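Long-range contacts in lectin (Pleurotus ostreatus, PDB 6KC2), which binds sugars such as rhamnose at two calcium ions, each of which is bound by two hydroxyls of the sugar: residues A[54-59]-A[163-168]; A[95-100]-A[142-147]; A[229-234]-A[299-304]; A[256-261]-A[306-311]. All coordinates share one frame; numbering follows the deposited sequence.

Contact 1. Residues A[54-59]-A[163-168]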
loop_
_atom_site.group_PDB
_atom_site.type_symbol
_atom_site.label_atom_id
_atom_site.label_comp_id
_atom_site.label_asym_id
_atom_site.label_seq_id
_atom_site.Cartn_x
_atom_site.Cartn_y
_atom_site.Cartn_z
ATOM N N LYS A 54 0.666 15.795 11.910
ATOM C CA LYS A 54 -0.207 16.585 12.765
ATOM C C LYS A 54 -1.666 16.388 12.378
ATOM O O LYS A 54 -1.989 16.227 11.196
ATOM C CB LYS A 54 0.135 18.079 12.690
ATOM C CG LYS A 54 1.238 18.484 13.652
ATOM C CD LYS A 54 2.387 19.124 12.945
ATOM C CE LYS A 54 3.491 19.519 13.940
ATOM N NZ LYS A 54 3.917 18.383 14.850
ATOM N N TRP A 55 -2.538 16.390 13.387
ATOM C CA TRP A 55 -3.976 16.488 13.161
ATOM C C TRP A 55 -4.331 17.905 12.741
ATOM O O TRP A 55 -3.861 18.875 13.351
ATOM C CB TRP A 55 -4.737 16.153 14.441
ATOM C CG TRP A 55 -4.531 14.760 14.914
ATOM C CD1 TRP A 55 -3.628 14.323 15.849
ATOM C CD2 TRP A 55 -5.259 13.608 14.482
ATOM N NE1 TRP A 55 -3.754 12.966 16.015
ATOM C CE2 TRP A 55 -4.742 12.502 15.183
ATOM C CE3 TRP A 55 -6.295 13.408 13.561
ATOM C CZ2 TRP A 55 -5.234 11.205 14.999
ATOM C CZ3 TRP A 55 -6.785 12.112 13.378
ATOM C CH2 TRP A 55 -6.250 11.033 14.093
ATOM N N ILE A 56 -5.195 18.031 11.720
ATOM C CA ILE A 56 -5.642 19.345 11.269
ATOM C C ILE A 56 -7.157 19.374 11.129
ATOM O O ILE A 56 -7.811 18.365 10.838
ATOM C CB ILE A 56 -4.968 19.780 9.942
ATOM C CG1 ILE A 56 -5.405 18.881 8.764
ATOM C CG2 ILE A 56 -3.442 19.835 10.122
ATOM C CD1 ILE A 56 -4.747 19.248 7.416
ATOM N N TRP A 57 -7.710 20.557 11.358
ATOM C CA TRP A 57 -9.105 20.860 11.089
ATOM C C TRP A 57 -9.139 22.312 10.640
ATOM O O TRP A 57 -8.124 22.846 10.181
ATOM C CB TRP A 57 -9.980 20.571 12.329
ATOM C CG TRP A 57 -11.438 20.459 11.992
ATOM C CD1 TRP A 57 -12.446 21.270 12.439
ATOM C CD2 TRP A 57 -12.057 19.488 11.127
ATOM N NE1 TRP A 57 -13.645 20.862 11.917
ATOM C CE2 TRP A 57 -13.440 19.776 11.104
ATOM C CE3 TRP A 57 -11.575 18.407 10.374
ATOM C CZ2 TRP A 57 -14.359 19.015 10.355
ATOM C CZ3 TRP A 57 -12.485 17.644 9.628
ATOM C CH2 TRP A 57 -13.864 17.955 9.628
ATOM N N THR A 58 -10.285 22.967 10.810
ATOM C CA THR A 58 -10.476 24.316 10.292
ATOM C C THR A 58 -10.160 25.407 11.295
ATOM O O THR A 58 -9.935 26.546 10.883
ATOM C CB THR A 58 -11.923 24.521 9.863
ATOM O OG1 THR A 58 -12.769 24.390 11.023
ATOM C CG2 THR A 58 -12.303 23.508 8.799
ATOM N N GLY A 59 -10.192 25.111 12.589
ATOM C CA GLY A 59 -10.077 26.158 13.577
ATOM C C GLY A 59 -11.350 26.932 13.819
ATOM O O GLY A 59 -11.304 27.961 14.497
ATOM N N PHE A 163 5.964 13.531 3.761
ATOM C CA PHE A 163 5.204 14.766 3.884
ATOM C C PHE A 163 3.975 14.501 4.751
ATOM O O PHE A 163 3.435 13.390 4.747
ATOM C CB PHE A 163 4.799 15.290 2.504
ATOM C CG PHE A 163 5.977 15.560 1.605
ATOM C CD1 PHE A 163 6.541 14.538 0.846
ATOM C CD2 PHE A 163 6.542 16.835 1.539
ATOM C CE1 PHE A 163 7.642 14.785 0.034
ATOM C CE2 PHE A 163 7.641 17.090 0.730
ATOM C CZ PHE A 163 8.198 16.069 -0.024
ATOM N N VAL A 164 3.529 15.519 5.505
ATOM C CA VAL A 164 2.490 15.330 6.517
ATOM C C VAL A 164 1.449 16.434 6.439
ATOM O O VAL A 164 1.707 17.534 5.944
ATOM C CB VAL A 164 3.077 15.289 7.943
ATOM C CG1 VAL A 164 4.051 14.121 8.082
ATOM C CG2 VAL A 164 3.788 16.635 8.251
ATOM N N THR A 165 0.262 16.137 6.970
ATOM C CA THR A 165 -0.709 17.185 7.265
ATOM C C THR A 165 -0.128 18.127 8.322
ATOM O O THR A 165 0.454 17.677 9.318
ATOM C CB THR A 165 -2.028 16.569 7.774
ATOM O OG1 THR A 165 -1.747 15.482 8.667
ATOM C CG2 THR A 165 -2.879 16.047 6.625
ATOM N N ASP A 166 -0.264 19.431 8.099
ATOM C CA ASP A 166 0.149 20.419 9.096
ATOM C C ASP A 166 -0.502 21.751 8.739
ATOM O O ASP A 166 -1.438 21.795 7.931
ATOM C CB ASP A 166 1.683 20.505 9.193
ATOM C CG ASP A 166 2.346 20.929 7.881
ATOM O OD1 ASP A 166 1.683 21.506 6.985
ATOM O OD2 ASP A 166 3.563 20.680 7.755
ATOM N N GLU A 167 0.005 22.841 9.334
ATOM C CA GLU A 167 -0.572 24.168 9.143
ATOM C C GLU A 167 -0.328 24.733 7.750
ATOM O O GLU A 167 -0.948 25.743 7.407
ATOM C CB GLU A 167 -0.028 25.147 10.196
ATOM C CG GLU A 167 1.471 25.490 10.036
ATOM C CD GLU A 167 2.418 24.415 10.604
ATOM O OE1 GLU A 167 1.961 23.319 11.034
ATOM O OE2 GLU A 167 3.641 24.673 10.622
ATOM N N SER A 168 0.546 24.124 6.940
ATOM C CA SER A 168 0.711 24.604 5.567
ATOM C C SER A 168 -0.395 24.118 4.626
ATOM O O SER A 168 -0.452 24.574 3.484
ATOM C CB SER A 168 2.081 24.184 5.023
ATOM O OG SER A 168 2.109 22.791 4.722
#
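Lys54 and Thr165 join their backbones by a single hydrogen bond, Lys54 N to Thr165 O at 3.2 Å, rather bent at the hydrogen (139°); the closest CA pair, Lys54 and Asp166, lies 5.3 Å apart, and no beta pairing is formed. The threonine side chain supplies the second bond. Its OG1 sits between the backbone N and the carbonyl carbon of its own residue (chi1 41°), and from there it gives its proton to Lys54 O at 2.6 Å, within the plane of that carbonyl. The two bonds thus use both the N-H and the C=O of Lys54. On the other branch of the same threonine, CG2 meets CD1 of Ile56 at 3.8 Å, the extended isoleucine chain slanting across it, while Ile56 CG2 rests on Asp166 O at 3.6 Å. Lys54 lays its CB against Thr165 O at 3.4 Å and its CD loosely near Asp166 CB, while its amine leads away. Asp166 turns its carboxylate back on its own segment, where OD1 accepts from Ser168 N (2.9 Å), which makes an Asx turn, and also from Ser168 OG. Around this junction, Thr165 OG1 also receives the backbone N of Ala149 from strand 146-155, and Ile56 is bonded through its backbone to Ile147 of that strand. Strand 54-57 pairs with strand 194-198 and places Ile56 against Phe75 of strand 71-80, so the contact ties this short strand to the turn leaving strand 160-164.

Contact 2. Residues A[95-100]-A[142-147]. With CA (calcium ion), chain F; RAM (alpha-L-rhamnopyranose), chain G.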
loop_
_atom_site.group_PDB
_atom_site.type_symbol
_atom_site.label_atom_id
_atom_site.label_comp_id
_atom_site.label_asym_id
_atom_site.label_seq_id
_atom_site.Cartn_x
_atom_site.Cartn_y
_atom_site.Cartn_z
ATOM N N ALA A 95 -5.627 8.904 8.938
ATOM C CA ALA A 95 -6.529 8.644 10.049
ATOM C C ALA A 95 -7.453 9.844 10.179
ATOM O O ALA A 95 -7.087 10.965 9.806
ATOM C CB ALA A 95 -5.754 8.405 11.362
ATOM N N SER A 96 -8.658 9.611 10.692
ATOM C CA SER A 96 -9.622 10.701 10.737
ATOM C C SER A 96 -10.556 10.570 11.926
ATOM O O SER A 96 -10.908 9.471 12.370
ATOM C CB SER A 96 -10.480 10.776 9.464
ATOM O OG SER A 96 -11.101 9.518 9.198
ATOM N N ASP A 97 -11.000 11.722 12.392
ATOM C CA ASP A 97 -12.116 11.836 13.315
ATOM C C ASP A 97 -13.076 12.802 12.632
ATOM O O ASP A 97 -12.835 14.013 12.678
ATOM C CB ASP A 97 -11.637 12.350 14.672
ATOM C CG ASP A 97 -12.774 12.590 15.645
ATOM O OD1 ASP A 97 -13.960 12.529 15.243
ATOM O OD2 ASP A 97 -12.469 12.830 16.825
ATOM N N ASP A 98 -14.155 12.294 12.011
ATOM C CA ASP A 98 -14.588 10.881 12.054
ATOM C C ASP A 98 -14.340 10.069 10.766
ATOM O O ASP A 98 -14.223 8.849 10.824
ATOM C CB ASP A 98 -16.095 10.791 12.348
ATOM C CG ASP A 98 -16.475 11.347 13.704
ATOM O OD1 ASP A 98 -16.465 10.560 14.676
ATOM O OD2 ASP A 98 -16.806 12.564 13.794
ATOM N N ALA A 99 -14.306 10.728 9.606
ATOM C CA ALA A 99 -14.260 10.015 8.332
ATOM C C ALA A 99 -13.545 10.873 7.297
ATOM O O ALA A 99 -13.462 12.098 7.429
ATOM C CB ALA A 99 -15.678 9.645 7.835
ATOM N N HIS A 100 -13.048 10.222 6.243
ATOM C CA HIS A 100 -12.278 10.947 5.239
ATOM C C HIS A 100 -12.478 10.340 3.857
ATOM O O HIS A 100 -12.761 9.145 3.715
ATOM C CB HIS A 100 -10.785 10.946 5.576
ATOM C CG HIS A 100 -10.187 9.578 5.600
ATOM N ND1 HIS A 100 -10.047 8.849 6.761
ATOM C CD2 HIS A 100 -9.727 8.786 4.599
ATOM C CE1 HIS A 100 -9.513 7.670 6.478
ATOM N NE2 HIS A 100 -9.306 7.607 5.174
ATOM N N ASN A 142 -20.713 18.341 18.900
ATOM C CA ASN A 142 -19.951 18.713 20.095
ATOM C C ASN A 142 -18.714 17.844 20.308
ATOM O O ASN A 142 -18.257 17.698 21.448
ATOM C CB ASN A 142 -20.810 18.646 21.370
ATOM C CG ASN A 142 -22.064 19.473 21.269
ATOM O OD1 ASN A 142 -22.024 20.640 20.864
ATOM N ND2 ASN A 142 -23.197 18.871 21.623
ATOM N N SER A 143 -18.165 17.256 19.253
ATOM C CA SER A 143 -17.065 16.315 19.388
ATOM C C SER A 143 -15.841 16.819 18.629
ATOM O O SER A 143 -15.957 17.662 17.732
ATOM C CB SER A 143 -17.465 14.925 18.864
ATOM O OG SER A 143 -17.488 14.922 17.450
ATOM N N PRO A 144 -14.650 16.327 18.964
ATOM C CA PRO A 144 -13.455 16.756 18.227
ATOM C C PRO A 144 -13.527 16.360 16.759
ATOM O O PRO A 144 -14.323 15.520 16.346
ATOM C CB PRO A 144 -12.293 16.044 18.943
ATOM C CG PRO A 144 -12.884 15.259 20.046
ATOM C CD PRO A 144 -14.332 15.619 20.212
ATOM N N ALA A 145 -12.681 16.996 15.960
ATOM C CA ALA A 145 -12.629 16.722 14.532
ATOM C C ALA A 145 -11.195 16.900 14.060
ATOM O O ALA A 145 -10.488 17.813 14.513
ATOM C CB ALA A 145 -13.577 17.645 13.755
ATOM N N GLY A 146 -10.771 16.031 13.147
ATOM C CA GLY A 146 -9.394 16.081 12.702
ATOM C C GLY A 146 -9.018 15.073 11.637
ATOM O O GLY A 146 -9.580 13.970 11.550
ATOM N N ILE A 147 -8.046 15.471 10.826
ATOM C CA ILE A 147 -7.475 14.665 9.760
ATOM C C ILE A 147 -5.980 14.592 10.017
ATOM O O ILE A 147 -5.354 15.615 10.319
ATOM C CB ILE A 147 -7.753 15.300 8.379
ATOM C CG1 ILE A 147 -9.252 15.347 8.085
ATOM C CG2 ILE A 147 -6.985 14.589 7.284
ATOM C CD1 ILE A 147 -9.911 14.019 8.074
HETATM CA CA CA F . -15.888 13.740 15.919
HETATM C C1 RAM G . -16.719 9.741 19.875
HETATM C C2 RAM G . -17.102 10.008 18.417
HETATM C C3 RAM G . -16.710 11.436 18.064
HETATM C C4 RAM G . -15.214 11.597 18.275
HETATM C C5 RAM G . -14.821 11.169 19.693
HETATM C C6 RAM G . -13.311 11.178 19.879
HETATM O O1 RAM G . -17.427 10.635 20.754
HETATM O O2 RAM G . -16.395 9.125 17.561
HETATM O O3 RAM G . -17.049 11.700 16.726
HETATM O O4 RAM G . -14.855 12.937 18.024
HETATM O O5 RAM G . -15.295 9.860 19.973
#
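A calcium-dependent sugar site is built where Asp97 and Asp98, adjoining residues at a corner between two strands, face Ser143 and Pro144 of the loop leading into strand 146-155. The peptide between the two aspartates is cis. Asp97 OD1 binds the calcium ion at 2.4 Å and Asp98 OD2 at 2.6 Å; Ser143 OG and the backbone O of Pro144 add two more ligands, and Asn138 belongs to the same site. Rhamnose O3 and O4 complete the shell, each 2.5 Å from the calcium ion. Further hydrogen bonds steady these ligands: Trp204 NE1 donates to Asp97 OD2 and Leu139 N to Asp98 OD2, while Ser143 OG is hydrogen-bonded with Val140 O. Behind the metal, an antiparallel pair carries the frame, with Asp97 N to Gly146 O nearly straight (174°) and Gly146 N returning to Asp97 O. Asp97 CG lies anti to its backbone N (chi1 176°), which carries the carboxylate out past Gly146 toward the ion. One pair further from the metal, Ile147 CD1 reaches over to Ser96 CB at 3.6 Å, and Ser96 OG shares a hydrogen bond with His100 ND1 at 2.7 Å.

Contact 3. Residues A[229-234]-A[299-304]. With CA (calcium ion), chain E; NAG (2-acetamido-2-deoxy-beta-D-glucopyranose), chain D; RAM (alpha-L-rhamnopyranose), chain H.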
loop_
_atom_site.group_PDB
_atom_site.type_symbol
_atom_site.label_atom_id
_atom_site.label_comp_id
_atom_site.label_asym_id
_atom_site.label_seq_id
_atom_site.Cartn_x
_atom_site.Cartn_y
_atom_site.Cartn_z
ATOM N N GLY A 229 -2.495 -32.581 4.510
ATOM C CA GLY A 229 -1.793 -31.723 5.445
ATOM C C GLY A 229 -0.283 -31.776 5.388
ATOM O O GLY A 229 0.373 -31.239 6.288
ATOM N N ALA A 230 0.297 -32.411 4.375
ATOM C CA ALA A 230 1.745 -32.429 4.243
ATOM C C ALA A 230 2.095 -32.467 2.763
ATOM O O ALA A 230 1.267 -32.808 1.910
ATOM C CB ALA A 230 2.374 -33.617 4.988
ATOM N N ALA A 231 3.329 -32.100 2.465
ATOM C CA ALA A 231 3.810 -32.109 1.095
ATOM C C ALA A 231 5.217 -32.669 1.100
ATOM O O ALA A 231 5.909 -32.609 2.123
ATOM C CB ALA A 231 3.815 -30.704 0.473
ATOM N N PRO A 232 5.669 -33.220 -0.028
ATOM C CA PRO A 232 7.035 -33.749 -0.097
ATOM C C PRO A 232 8.071 -32.681 0.213
ATOM O O PRO A 232 7.833 -31.482 0.043
ATOM C CB PRO A 232 7.151 -34.233 -1.545
ATOM C CG PRO A 232 5.739 -34.544 -1.947
ATOM C CD PRO A 232 4.873 -33.559 -1.224
ATOM N N VAL A 233 9.233 -33.127 0.690
ATOM C CA VAL A 233 10.378 -32.230 0.784
ATOM C C VAL A 233 10.794 -31.819 -0.622
ATOM O O VAL A 233 10.815 -32.646 -1.542
ATOM C CB VAL A 233 11.538 -32.912 1.531
ATOM C CG1 VAL A 233 12.753 -31.987 1.613
ATOM C CG2 VAL A 233 11.090 -33.350 2.921
ATOM N N GLY A 234 11.101 -30.546 -0.808
ATOM C CA GLY A 234 11.612 -30.094 -2.091
ATOM C C GLY A 234 11.174 -28.678 -2.411
ATOM O O GLY A 234 10.435 -28.036 -1.663
ATOM N N ALA A 299 9.674 -21.652 -3.814
ATOM C CA ALA A 299 9.397 -21.946 -2.413
ATOM C C ALA A 299 9.805 -23.381 -2.108
ATOM O O ALA A 299 9.634 -24.276 -2.938
ATOM C CB ALA A 299 7.919 -21.720 -2.074
ATOM N N THR A 300 10.356 -23.595 -0.919
ATOM C CA THR A 300 10.950 -24.873 -0.565
ATOM C C THR A 300 10.296 -25.410 0.699
ATOM O O THR A 300 10.146 -24.679 1.681
ATOM C CB THR A 300 12.457 -24.724 -0.355
ATOM O OG1 THR A 300 13.052 -24.151 -1.526
ATOM C CG2 THR A 300 13.102 -26.078 -0.054
ATOM N N ASN A 301 9.926 -26.686 0.682
ATOM C CA ASN A 301 9.416 -27.350 1.871
ATOM C C ASN A 301 10.508 -28.218 2.490
ATOM O O ASN A 301 11.046 -29.114 1.829
ATOM C CB ASN A 301 8.190 -28.202 1.558
ATOM C CG ASN A 301 7.640 -28.887 2.811
ATOM O OD1 ASN A 301 7.810 -28.381 3.914
ATOM N ND2 ASN A 301 7.013 -30.037 2.646
ATOM N N GLY A 302 10.820 -27.962 3.765
ATOM C CA GLY A 302 11.790 -28.754 4.498
ATOM C C GLY A 302 11.233 -29.998 5.160
ATOM O O GLY A 302 12.001 -30.777 5.737
ATOM N N GLY A 303 9.918 -30.202 5.073
ATOM C CA GLY A 303 9.247 -31.341 5.667
ATOM C C GLY A 303 7.917 -30.938 6.275
ATOM O O GLY A 303 7.787 -29.836 6.811
ATOM N N GLY A 304 6.919 -31.811 6.193
ATOM C CA GLY A 304 5.633 -31.547 6.782
ATOM C C GLY A 304 4.776 -30.681 5.887
ATOM O O GLY A 304 4.887 -30.724 4.654
HETATM CA CA CA E . 7.166 -27.376 6.120
HETATM C C1 NAG D . 15.290 -23.031 -5.082
HETATM C C2 NAG D . 16.626 -22.984 -5.803
HETATM C C3 NAG D . 17.483 -24.162 -5.363
HETATM C C4 NAG D . 17.712 -24.070 -3.859
HETATM C C5 NAG D . 16.378 -23.950 -3.104
HETATM C C6 NAG D . 16.570 -23.559 -1.659
HETATM C C7 NAG D . 16.011 -23.896 -8.013
HETATM C C8 NAG D . 15.957 -23.613 -9.486
HETATM N N2 NAG D . 16.495 -22.913 -7.251
HETATM O O3 NAG D . 18.726 -24.164 -6.057
HETATM O O4 NAG D . 18.450 -25.200 -3.398
HETATM O O5 NAG D . 15.514 -22.942 -3.670
HETATM O O6 NAG D . 16.617 -22.147 -1.517
HETATM O O7 NAG D . 15.641 -24.967 -7.538
HETATM C C1 RAM H . 7.126 -27.753 11.825
HETATM C C2 RAM H . 8.136 -27.312 10.765
HETATM C C3 RAM H . 7.536 -27.444 9.366
HETATM C C4 RAM H . 6.167 -26.754 9.311
HETATM C C5 RAM H . 5.277 -27.166 10.504
HETATM C C6 RAM H . 3.933 -26.438 10.524
HETATM O O1 RAM H . 6.783 -29.124 11.657
HETATM O O2 RAM H . 8.495 -25.965 10.991
HETATM O O3 RAM H . 8.416 -26.922 8.380
HETATM O O4 RAM H . 5.531 -27.132 8.114
HETATM O O5 RAM H . 5.966 -26.939 11.721
#
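Ala230 lays its CA and methyl group against the carbonyl of Gly304, CB standing 3.8 Å from Gly304 O. Next along, Ala231 N donates to that same oxygen at 3.0 Å, from above the carbonyl plane, and the Asn301 amide comes to it from the opposite face, so Gly304 O is gripped by two donors. At Pro232 the backbone O accepts from Asn301 ND2 at 3.1 Å; the donor stands well above the carbonyl plane, 66° out of it. Val233 spreads its two methyls over the turn: CG1 lies 3.3 Å from Asn301 O, and CG2 meets Gly302 O and Gly303 CA. Gly234 then starts a strand, exchanging two backbone bonds with Asn301 in an antiparallel hydrogen-bonded pair, the shorter being Asn301 N to Gly234 O at 2.8 Å. Asn301 is the hub. With CG anti to N (chi1 -179°), its amide is thrown toward the loop; ND2 serves Pro232 O and Gly304 O, while OD1 accepts Gly303 N in an Asx turn and binds the calcium ion at 2.5 Å. Gly303 O supplies another ligand at 2.6 Å, and Asp259, Asp260 and Pro305 supply the remaining protein ligands. The bonds from ND2 to Pro232 O, in the loop, and to Gly304 O, in its own segment, are consistent with an amide held with OD1 toward the metal, so the loop probably helps to orient it.

Contact 4. Residues A[256-261]-A[306-311]. With CA (calcium ion), chain E; RAM (alpha-L-rhamnopyranose), chain H.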
loop_
_atom_site.group_PDB
_atom_site.type_symbol
_atom_site.label_atom_id
_atom_site.label_comp_id
_atom_site.label_asym_id
_atom_site.label_seq_id
_atom_site.Cartn_x
_atom_site.Cartn_y
_atom_site.Cartn_z
ATOM N N ILE A 256 4.716 -11.267 1.521
ATOM C CA ILE A 256 4.894 -12.674 1.182
ATOM C C ILE A 256 5.440 -13.454 2.377
ATOM O O ILE A 256 6.285 -12.965 3.130
ATOM C CB ILE A 256 5.825 -12.822 -0.043
ATOM C CG1 ILE A 256 6.069 -14.317 -0.368
ATOM C CG2 ILE A 256 7.113 -12.027 0.188
ATOM C CD1 ILE A 256 6.546 -14.588 -1.806
ATOM N N ALA A 257 4.984 -14.700 2.505
ATOM C CA ALA A 257 5.497 -15.634 3.498
ATOM C C ALA A 257 5.345 -17.041 2.935
ATOM O O ALA A 257 4.428 -17.311 2.149
ATOM C CB ALA A 257 4.751 -15.498 4.844
ATOM N N ALA A 258 6.236 -17.945 3.352
ATOM C CA ALA A 258 6.171 -19.313 2.855
ATOM C C ALA A 258 6.462 -20.316 3.964
ATOM O O ALA A 258 7.362 -20.112 4.789
ATOM C CB ALA A 258 7.149 -19.542 1.694
ATOM N N ASP A 259 5.712 -21.415 3.973
ATOM C CA ASP A 259 6.042 -22.436 4.944
ATOM C C ASP A 259 7.314 -23.089 4.464
ATOM O O ASP A 259 7.315 -23.887 3.514
ATOM C CB ASP A 259 4.952 -23.472 5.187
ATOM C CG ASP A 259 5.392 -24.540 6.223
ATOM O OD1 ASP A 259 6.604 -24.823 6.349
ATOM O OD2 ASP A 259 4.530 -25.052 6.967
ATOM N N ASP A 260 8.345 -22.753 5.234
ATOM C CA ASP A 260 9.762 -23.030 5.210
ATOM C C ASP A 260 10.428 -21.852 4.521
ATOM O O ASP A 260 10.922 -20.998 5.259
ATOM C CB ASP A 260 10.041 -24.430 4.706
ATOM C CG ASP A 260 9.727 -25.459 5.800
ATOM O OD1 ASP A 260 9.797 -25.060 6.993
ATOM O OD2 ASP A 260 9.345 -26.612 5.498
ATOM N N ARG A 261 10.397 -21.696 3.194
ATOM C CA ARG A 261 11.211 -20.601 2.647
ATOM C C ARG A 261 10.828 -20.288 1.204
ATOM O O ARG A 261 10.177 -21.085 0.525
ATOM C CB ARG A 261 12.716 -20.921 2.730
ATOM C CG ARG A 261 13.143 -22.178 1.967
ATOM C CD ARG A 261 14.547 -22.653 2.361
ATOM N NE ARG A 261 15.469 -21.530 2.511
ATOM C CZ ARG A 261 16.124 -21.239 3.636
ATOM N NH1 ARG A 261 15.968 -22.000 4.717
ATOM N NH2 ARG A 261 16.938 -20.186 3.678
ATOM N N ALA A 306 3.247 -27.449 3.856
ATOM C CA ALA A 306 3.907 -26.468 3.006
ATOM C C ALA A 306 2.869 -25.522 2.411
ATOM O O ALA A 306 1.700 -25.887 2.224
ATOM C CB ALA A 306 4.724 -27.140 1.884
ATOM N N GLY A 307 3.318 -24.309 2.108
ATOM C CA GLY A 307 2.462 -23.321 1.470
ATOM C C GLY A 307 3.236 -22.033 1.268
ATOM O O GLY A 307 4.221 -21.754 1.959
ATOM N N VAL A 308 2.791 -21.262 0.281
ATOM C CA VAL A 308 3.273 -19.901 0.110
ATOM C C VAL A 308 2.053 -19.007 -0.043
ATOM O O VAL A 308 1.033 -19.429 -0.600
ATOM C CB VAL A 308 4.244 -19.760 -1.088
ATOM C CG1 VAL A 308 3.562 -20.167 -2.389
ATOM C CG2 VAL A 308 4.782 -18.313 -1.168
ATOM N N ILE A 309 2.133 -17.794 0.504
ATOM C CA ILE A 309 1.008 -16.869 0.497
ATOM C C ILE A 309 1.550 -15.485 0.201
ATOM O O ILE A 309 2.631 -15.122 0.674
ATOM C CB ILE A 309 0.224 -16.894 1.832
ATOM C CG1 ILE A 309 -1.055 -16.051 1.723
ATOM C CG2 ILE A 309 1.107 -16.465 3.023
ATOM C CD1 ILE A 309 -2.056 -16.290 2.879
ATOM N N ALA A 310 0.812 -14.717 -0.605
ATOM C CA ALA A 310 1.277 -13.375 -0.943
ATOM C C ALA A 310 0.105 -12.500 -1.350
ATOM O O ALA A 310 -0.943 -12.980 -1.795
ATOM C CB ALA A 310 2.338 -13.376 -2.060
ATOM N N THR A 311 0.320 -11.196 -1.194
ATOM C CA THR A 311 -0.612 -10.156 -1.599
ATOM C C THR A 311 0.217 -9.114 -2.328
ATOM O O THR A 311 1.282 -8.724 -1.837
ATOM C CB THR A 311 -1.327 -9.550 -0.369
ATOM O OG1 THR A 311 -2.038 -10.591 0.330
ATOM C CG2 THR A 311 -2.325 -8.449 -0.770
HETATM CA CA CA E . 7.166 -27.376 6.120
HETATM C C1 RAM H . 7.126 -27.753 11.825
HETATM C C2 RAM H . 8.136 -27.312 10.765
HETATM C C3 RAM H . 7.536 -27.444 9.366
HETATM C C4 RAM H . 6.167 -26.754 9.311
HETATM C C5 RAM H . 5.277 -27.166 10.504
HETATM C C6 RAM H . 3.933 -26.438 10.524
HETATM O O1 RAM H . 6.783 -29.124 11.657
HETATM O O2 RAM H . 8.495 -25.965 10.991
HETATM O O3 RAM H . 8.416 -26.922 8.380
HETATM O O4 RAM H . 5.531 -27.132 8.114
HETATM O O5 RAM H . 5.966 -26.939 11.721
#
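Ile256 and Val308 meet on one face of an antiparallel strand pair, their side chains slanting past each other with Ile256 CD1 4.2 Å from Val308 CG2. Val308 CG2, anti to the backbone N, also reaches Ala258 CB at 3.9 Å, and Ala310 CB faces Ile256 CB on this same side. The other face carries Ala257 and Ile309: CG2 of Ile309, set between its backbone N and carbonyl carbon, lies 4.2 Å from Ala257 CB, while its longer branch leads away. Each of these three pairs sets an alanine opposite a branched residue. The strands are nearly antiparallel (172°), their axes 4.6 Å apart. Ala257 and Ile309 also bond through their backbones in both directions, Ile309 N to Ala257 O being 2.9 Å. On the face of Ala257, Asp259 extends its carboxylate beyond Gly307, and OD1 reaches the calcium ion at 2.6 Å; Asp260 OD2 binds it at 2.4 Å. Rhamnose O3 and O4 coordinate the same calcium ion, and Trp364 NE1 holds Asp259 OD2. The pair is formed by strands 249-259 and 307-316 of a five-strand antiparallel sheet, flanked by strands 281-285 and 321-325; Ile256 packs on Ile297 of strand 292-301, and Ile309 on Trp220 of strand 219-222.

Overall arrangement
Along the chain, contact 2 falls between the two segments of contact 1, whereas contacts 3 and 4 follow later and interleave their segments. Contacts 1 and 2, with centres 12 Å apart, share one sheet through neighbouring strands 146-155 and 160-164, and Trp57 packs on Ala145 between them. Contacts 3 and 4 are likewise 12 Å apart; they meet through Asp260 and Gly302 and contribute to one calcium ion with its rhamnose. The two groups lie on opposite sides of the chain's centre, contacts 2 and 4 having centres 38 Å apart. The lectin therefore carries two separate calcium-dependent sugar sites, on opposite sides of the centre of a single all-beta chain.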